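Local coordinates for McyG protein (PDB 4R0M), which probably activates phenylalanine or a related substrate as its adenylate and loads it onto a carrier domain in microcystin synthesis, at residues V217-M222 with I245-E250. Numbering follows the deposited sequence.
Sequences VTLNWM and IHVPME
Asn220 ND2 donates a hydrogen bond to His246 ND1 (3.3 Å), arriving at the ring edge in its plane, with amide and ring planes 68° apart. With CG anti to the backbone N (chi1 174°), the amide also reaches forward along its own chain, ND2 donating to Met222 O at 2.9 Å, while OD1 accepts from Met222 N in an Asx turn, the donor standing above the carbonyl plane. Shortened to an alanine, this position would probably leave His246 ND1 without its amide donor and the Met222 backbone without the two bonds that fix the turn. The backbones pair as parallel strands 217-220 and 243-246, joined by helix 227-240 in a beta-alpha-beta unit of the AMP-binding domain's mixed sheet. Ile245 N donates to Thr218 O and Ile245 O accepts from Asn220 N, each at 2.8 Å; Val247 N then donates to Asn220 O. On the sheet face that carries Leu219 and Ile245, Val217 CG1 touches Ile245 CD1 at 3.6 Å. Past the strands, Met249 CG approaches Trp221 CE3 obliquely at 3.8 Å, and a water donates to both Met222 O and Val247 O. Farther out, Gln244 OE1 is hydrogen-bonded to His246 NE2, and Ala229 and Leu233 pack on Asn220.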
ATOM      1  N   VAL A 217      -0.917  20.492  -1.864  1.00 31.78           N
ATOM      2  CA  VAL A 217      -1.824  19.791  -2.762  1.00 31.14           C
ATOM      3  C   VAL A 217      -1.361  18.338  -2.859  1.00 30.39           C
ATOM      4  O   VAL A 217      -0.300  18.049  -3.416  1.00 29.68           O
ATOM      5  CB  VAL A 217      -1.873  20.444  -4.162  1.00 31.74           C
ATOM      6  CG1 VAL A 217      -2.830  19.685  -5.070  1.00 31.61           C
ATOM      7  CG2 VAL A 217      -2.283  21.910  -4.067  1.00 31.76           C
ATOM      8  N   THR A 218      -2.151  17.436  -2.283  1.00 30.07           N
ATOM      9  CA  THR A 218      -1.837  16.008  -2.308  1.00 29.55           C
ATOM     10  C   THR A 218      -2.556  15.318  -3.459  1.00 29.02           C
ATOM     11  O   THR A 218      -3.679  15.687  -3.807  1.00 28.47           O
ATOM     12  CB  THR A 218      -2.207  15.300  -0.985  1.00 29.76           C
ATOM     13  OG1 THR A 218      -3.626  15.335  -0.795  1.00 30.12           O
ATOM     14  CG2 THR A 218      -1.518  15.958   0.206  1.00 29.98           C
ATOM     15  N   LEU A 219      -1.893  14.326  -4.052  1.00 28.94           N
ATOM     16  CA  LEU A 219      -2.497  13.491  -5.087  1.00 28.83           C
ATOM     17  C   LEU A 219      -2.256  12.011  -4.801  1.00 28.74           C
ATOM     18  O   LEU A 219      -1.110  11.568  -4.670  1.00 28.64           O
ATOM     19  CB  LEU A 219      -1.978  13.871  -6.481  1.00 29.18           C
ATOM     20  CG  LEU A 219      -2.523  13.114  -7.703  1.00 29.66           C
ATOM     21  CD1 LEU A 219      -2.572  14.011  -8.928  1.00 29.95           C
ATOM     22  CD2 LEU A 219      -1.719  11.856  -8.002  1.00 29.93           C
ATOM     23  N   ASN A 220      -3.350  11.260  -4.706  1.00 28.16           N
ATOM     24  CA  ASN A 220      -3.299   9.818  -4.531  1.00 27.91           C
ATOM     25  C   ASN A 220      -3.869   9.092  -5.742  1.00 28.39           C
ATOM     26  O   ASN A 220      -4.898   9.495  -6.291  1.00 28.48           O
ATOM     27  CB  ASN A 220      -4.072   9.398  -3.281  1.00 27.20           C
ATOM     28  CG  ASN A 220      -4.178   7.890  -3.141  1.00 26.95           C
ATOM     29  OD1 ASN A 220      -3.183   7.200  -2.935  1.00 26.39           O
ATOM     30  ND2 ASN A 220      -5.392   7.372  -3.261  1.00 27.09           N
ATOM     31  N   TRP A 221      -3.199   8.019  -6.152  1.00 28.64           N
ATOM     32  CA  TRP A 221      -3.739   7.153  -7.196  1.00 28.89           C
ATOM     33  C   TRP A 221      -3.736   5.697  -6.805  1.00 28.99           C
ATOM     34  O   TRP A 221      -3.939   4.820  -7.641  1.00 29.81           O
ATOM     35  CB  TRP A 221      -3.054   7.399  -8.537  1.00 28.80           C
ATOM     36  CG  TRP A 221      -1.586   7.063  -8.573  1.00 29.19           C
ATOM     37  CD1 TRP A 221      -0.529   7.801  -8.045  1.00 29.13           C
ATOM     38  CD2 TRP A 221      -0.956   5.896  -9.208  1.00 29.26           C
ATOM     39  NE1 TRP A 221       0.671   7.181  -8.288  1.00 29.31           N
ATOM     40  CE2 TRP A 221       0.487   6.036  -8.982  1.00 29.34           C
ATOM     41  CE3 TRP A 221      -1.427   4.782  -9.901  1.00 29.01           C
ATOM     42  CZ2 TRP A 221       1.397   5.094  -9.445  1.00 29.16           C
ATOM     43  CZ3 TRP A 221      -0.499   3.840 -10.363  1.00 28.62           C
ATOM     44  CH2 TRP A 221       0.876   3.993 -10.139  1.00 28.86           C
HETATM   45  N   MSE A 222      -3.553   5.408  -5.535  1.00 28.54           N
HETATM   46  CA  MSE A 222      -3.656   4.074  -5.004  1.00 28.69           C
HETATM   47  C   MSE A 222      -5.047   3.810  -4.581  1.00 28.81           C
HETATM   48  O   MSE A 222      -5.736   4.740  -4.314  1.00 29.23           O
HETATM   49  CB  MSE A 222      -2.778   3.922  -3.786  1.00 28.52           C
HETATM   50  CG  MSE A 222      -1.285   3.932  -4.071  1.00 28.99           C
HETATM   51 SE   MSE A 222      -0.507   2.618  -5.256  1.00 28.86          SE
HETATM   52  CE  MSE A 222      -0.241   3.748  -6.758  1.00 29.83           C
ATOM     53  N   ILE A 245      -6.421  15.228  -3.965  1.00 29.67           N
ATOM     54  CA  ILE A 245      -6.868  14.679  -5.240  1.00 29.36           C
ATOM     55  C   ILE A 245      -6.783  13.156  -5.205  1.00 29.52           C
ATOM     56  O   ILE A 245      -5.809  12.592  -4.697  1.00 29.25           O
ATOM     57  CB  ILE A 245      -6.035  15.236  -6.416  1.00 28.91           C
ATOM     58  CG1 ILE A 245      -5.948  16.765  -6.330  1.00 28.84           C
ATOM     59  CG2 ILE A 245      -6.634  14.813  -7.752  1.00 28.96           C
ATOM     60  CD1 ILE A 245      -4.771  17.364  -7.068  1.00 28.68           C
ATOM     61  N   HIS A 246      -7.814  12.501  -5.734  1.00 29.83           N
ATOM     62  CA  HIS A 246      -7.852  11.046  -5.810  1.00 30.04           C
ATOM     63  C   HIS A 246      -8.153  10.566  -7.201  1.00 30.36           C
ATOM     64  O   HIS A 246      -9.186  10.910  -7.787  1.00 30.40           O
ATOM     65  CB  HIS A 246      -8.832  10.478  -4.794  1.00 29.99           C
ATOM     66  CG  HIS A 246      -8.389  10.667  -3.365  1.00 30.62           C
ATOM     67  ND1 HIS A 246      -7.526   9.829  -2.760  1.00 30.43           N
ATOM     68  CD2 HIS A 246      -8.698  11.656  -2.433  1.00 30.47           C
ATOM     69  CE1 HIS A 246      -7.303  10.249  -1.503  1.00 30.32           C
ATOM     70  NE2 HIS A 246      -8.020  11.368  -1.304  1.00 30.85           N
ATOM     71  N   VAL A 247      -7.231   9.768  -7.734  1.00 30.09           N
ATOM     72  CA  VAL A 247      -7.306   9.244  -9.096  1.00 30.32           C
ATOM     73  C   VAL A 247      -7.423   7.721  -9.019  1.00 30.34           C
ATOM     74  O   VAL A 247      -6.739   7.101  -8.203  1.00 30.25           O
ATOM     75  CB  VAL A 247      -6.038   9.615  -9.903  1.00 30.41           C
ATOM     76  CG1 VAL A 247      -6.262   9.428 -11.398  1.00 30.27           C
ATOM     77  CG2 VAL A 247      -5.604  11.046  -9.612  1.00 30.64           C
ATOM     78  N   PRO A 248      -8.289   7.109  -9.856  1.00 30.58           N
ATOM     79  CA  PRO A 248      -8.354   5.642  -9.876  1.00 30.72           C
ATOM     80  C   PRO A 248      -7.060   5.055 -10.440  1.00 30.93           C
ATOM     81  O   PRO A 248      -6.517   5.582 -11.415  1.00 30.73           O
ATOM     82  CB  PRO A 248      -9.534   5.342 -10.815  1.00 30.71           C
ATOM     83  CG  PRO A 248     -10.259   6.639 -10.990  1.00 30.58           C
ATOM     84  CD  PRO A 248      -9.224   7.708 -10.825  1.00 30.50           C
HETATM   85  N   MSE A 249      -6.575   3.981  -9.818  1.00 31.61           N
HETATM   86  CA  MSE A 249      -5.269   3.396 -10.147  1.00 31.98           C
HETATM   87  C   MSE A 249      -5.161   3.002 -11.595  1.00 32.20           C
HETATM   88  O   MSE A 249      -4.127   3.232 -12.225  1.00 32.29           O
HETATM   89  CB  MSE A 249      -4.997   2.186  -9.253  1.00 32.55           C
HETATM   90  CG  MSE A 249      -3.552   1.709  -9.395  1.00 33.50           C
HETATM   91 SE   MSE A 249      -3.145   0.250  -8.136  1.00 34.92          SE
HETATM   92  CE  MSE A 249      -4.597  -1.000  -8.598  1.00 34.50           C
ATOM     93  N   GLU A 250      -6.227   2.415 -12.134  1.00 32.75           N
ATOM     94  CA  GLU A 250      -6.231   1.927 -13.513  1.00 33.53           C
ATOM     95  C   GLU A 250      -5.967   3.025 -14.552  1.00 33.88           C
ATOM     96  O   GLU A 250      -5.388   2.756 -15.603  1.00 34.45           O
ATOM     97  CB  GLU A 250      -7.522   1.152 -13.829  1.00 33.67           C
ATOM     98  CG  GLU A 250      -8.809   1.971 -13.775  1.00 34.94           C
ATOM     99  CD  GLU A 250      -9.507   1.937 -12.422  0.70 35.18           C
ATOM    100  OE1 GLU A 250     -10.756   1.997 -12.412  0.70 35.28           O
ATOM    101  OE2 GLU A 250      -8.826   1.854 -11.371  0.70 34.82           O
TER
HETATM  102  O   HOH W   1      -7.846   5.728  -6.070  1.00 27.21           O